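Local atomic coordinates of gamma-D-glutamyl-L-lysine dipeptidyl-peptidase (Bacillus cereus ATCC 10987, PDB entry 3H41), a protein that probably hydrolyses gamma-D-glutamyl-L-lysine bonds in murein peptides, releasing L-Ala-gamma-D-Glu dipeptides during cell-wall degradation. Residues H85-T89 and T230-D234. Sequence-based numbering, arbitrary orientation.
Sequences HGQPT and TIPRD. With ALA (alanine), chain B; DGL (D-glutamic acid), chain C.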
loop_
_atom_site.group_PDB
_atom_site.type_symbol
_atom_site.label_atom_id
_atom_site.label_comp_id
_atom_site.label_asym_id
_atom_site.label_seq_id
_atom_site.Cartn_x
_atom_site.Cartn_y
_atom_site.Cartn_z
ATOM N N HIS A 85 -4.745 0.549 10.963
ATOM C CA HIS A 85 -3.594 0.244 11.794
ATOM C C HIS A 85 -2.429 -0.043 10.843
ATOM O O HIS A 85 -2.606 -0.657 9.771
ATOM C CB HIS A 85 -3.843 -1.018 12.634
ATOM C CG HIS A 85 -4.975 -0.906 13.620
ATOM N ND1 HIS A 85 -5.160 -1.822 14.641
ATOM C CD2 HIS A 85 -5.963 0.007 13.756
ATOM C CE1 HIS A 85 -6.215 -1.471 15.357
ATOM N NE2 HIS A 85 -6.735 -0.378 14.829
ATOM N N GLY A 86 -1.252 0.404 11.239
ATOM C CA GLY A 86 -0.036 0.085 10.504
ATOM C C GLY A 86 0.317 1.077 9.424
ATOM O O GLY A 86 1.269 0.858 8.679
ATOM N N GLN A 87 -0.428 2.184 9.372
ATOM C CA GLN A 87 -0.135 3.273 8.474
ATOM C C GLN A 87 0.072 4.529 9.295
ATOM O O GLN A 87 -0.866 5.284 9.552
ATOM C CB GLN A 87 -1.248 3.419 7.438
ATOM C CG GLN A 87 -1.298 2.228 6.467
ATOM C CD GLN A 87 -2.187 2.492 5.260
ATOM O OE1 GLN A 87 -2.731 3.592 5.104
ATOM N NE2 GLN A 87 -2.370 1.469 4.416
ATOM N N PRO A 88 1.309 4.745 9.751
ATOM C CA PRO A 88 1.509 5.868 10.688
ATOM C C PRO A 88 1.249 7.253 10.083
ATOM O O PRO A 88 1.532 7.495 8.904
ATOM C CB PRO A 88 2.975 5.727 11.088
ATOM C CG PRO A 88 3.297 4.280 10.850
ATOM C CD PRO A 88 2.535 3.950 9.598
ATOM N N THR A 89 0.641 8.124 10.881
ATOM C CA THR A 89 0.393 9.494 10.479
ATOM C C THR A 89 0.340 10.371 11.737
ATOM O O THR A 89 -0.174 9.934 12.765
ATOM C CB THR A 89 -0.928 9.643 9.705
ATOM O OG1 THR A 89 -1.265 11.034 9.585
ATOM C CG2 THR A 89 -2.081 8.833 10.349
ATOM N N THR A 230 8.264 -0.214 9.170
ATOM C CA THR A 230 7.055 0.579 9.027
ATOM C C THR A 230 7.453 2.048 9.064
ATOM O O THR A 230 8.024 2.509 10.060
ATOM C CB THR A 230 6.075 0.259 10.147
ATOM O OG1 THR A 230 5.735 -1.129 10.057
ATOM C CG2 THR A 230 4.816 1.106 9.987
ATOM N N ILE A 231 7.237 2.730 7.938
ATOM C CA ILE A 231 7.506 4.157 7.802
ATOM C C ILE A 231 6.136 4.831 7.659
ATOM O O ILE A 231 5.172 4.162 7.413
ATOM C CB ILE A 231 8.469 4.459 6.605
ATOM C CG1 ILE A 231 7.759 4.356 5.243
ATOM C CG2 ILE A 231 9.653 3.488 6.628
ATOM C CD1 ILE A 231 8.678 4.627 4.013
ATOM N N PRO A 232 6.046 6.153 7.854
ATOM C CA PRO A 232 4.756 6.836 7.723
ATOM C C PRO A 232 4.146 6.653 6.337
ATOM O O PRO A 232 4.866 6.440 5.361
ATOM C CB PRO A 232 5.093 8.310 7.986
ATOM C CG PRO A 232 6.359 8.261 8.790
ATOM C CD PRO A 232 7.117 7.063 8.273
ATOM N N ARG A 233 2.829 6.712 6.263
ATOM C CA ARG A 233 2.133 6.587 5.005
ATOM C C ARG A 233 2.418 7.722 4.008
ATOM O O ARG A 233 2.553 7.461 2.821
ATOM C CB ARG A 233 0.626 6.473 5.250
ATOM C CG ARG A 233 -0.251 6.591 4.031
ATOM C CD ARG A 233 -0.032 5.493 3.126
ATOM N NE ARG A 233 -0.780 5.554 1.852
ATOM C CZ ARG A 233 -0.455 6.266 0.774
ATOM N NH1 ARG A 233 0.527 7.145 0.789
ATOM N NH2 ARG A 233 -1.152 6.103 -0.336
ATOM N N ASP A 234 2.483 8.968 4.490
ATOM C CA ASP A 234 2.558 10.132 3.611
ATOM C C ASP A 234 3.983 10.693 3.451
ATOM O O ASP A 234 4.872 10.477 4.285
ATOM C CB ASP A 234 1.601 11.221 4.111
ATOM C CG ASP A 234 0.119 10.859 3.931
ATOM O OD1 ASP A 234 -0.207 10.025 3.097
ATOM O OD2 ASP A 234 -0.736 11.423 4.638
HETATM N N ALA B . -2.564 10.282 1.830
HETATM C CA ALA B . -2.173 10.366 0.354
HETATM C C ALA B . -1.125 11.451 0.140
HETATM O O ALA B . -1.078 12.433 0.894
HETATM C CB ALA B . -3.391 10.672 -0.514
HETATM N N DGL C . -0.285 11.294 -0.885
HETATM C CA DGL C . 0.679 12.346 -1.218
HETATM C C DGL C . 1.685 12.537 -0.122
HETATM O O DGL C . 2.237 13.629 0.065
HETATM C CB DGL C . 1.388 12.006 -2.538
HETATM C CG DGL C . 2.306 13.125 -3.068
HETATM C CD DGL C . 1.714 14.533 -3.046
HETATM O OE1 DGL C . 1.372 15.017 -4.140
HETATM O OE2 DGL C . 1.623 15.194 -1.975
HETATM O OXT DGL C . 2.022 11.574 0.578
HETATM O O HOH W 1 1.759 9.715 7.218
HETATM O O HOH W 2 -0.101 11.861 7.321
#
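A single carbonyl oxygen, Pro88 O, accepts the one direct hydrogen bond between the two segments and also one from a water: Arg233 N donates to it at 3.0 Å, nearly straight (N-H...O 166°), and the same oxygen touches Pro232 CA in a CA-H...O contact. The junction joins a loop of the bacterial SH3 domain to the segment that leads into helix 235-238 of the NlpC/P60 cysteine peptidase domain, and it illustrates how an accessory domain can help build a substrate pocket. The water on Pro88 O also accepts a hydrogen bond from Asp234 N at 2.9 Å, so direct and water-mediated links grip consecutive backbone amides. A second water, 2.7 Å from Thr89 OG1, donates to Asp234 OD2, which is shared with Tyr96 of the SH3 domain.

Beside these polar links, the Pro88 ring meets the methyl of Thr230, CG to CG2 3.6 Å; chi1 of -61° puts Thr230 OG1 beside the backbone N and leaves the methyl anti to it, facing the proline. Pro88 CD packs against Ile231 O, whose hydrogen-bond partner is His221. Gln87 and Arg233 run alongside each other, pointing the same way, with Gln87 OE1 3.8 Å from Arg233 CD and near the guanidinium plane at its edge. Thr62 OG1 bonds both Gln87 OE1 and Arg233 NE, tying the pair together, while Asp215 and Thr209 hold NH2. The bound alanine lays its CA over one guanidinium face, and its amino group donates to Asp234 OD1 at 2.7 Å.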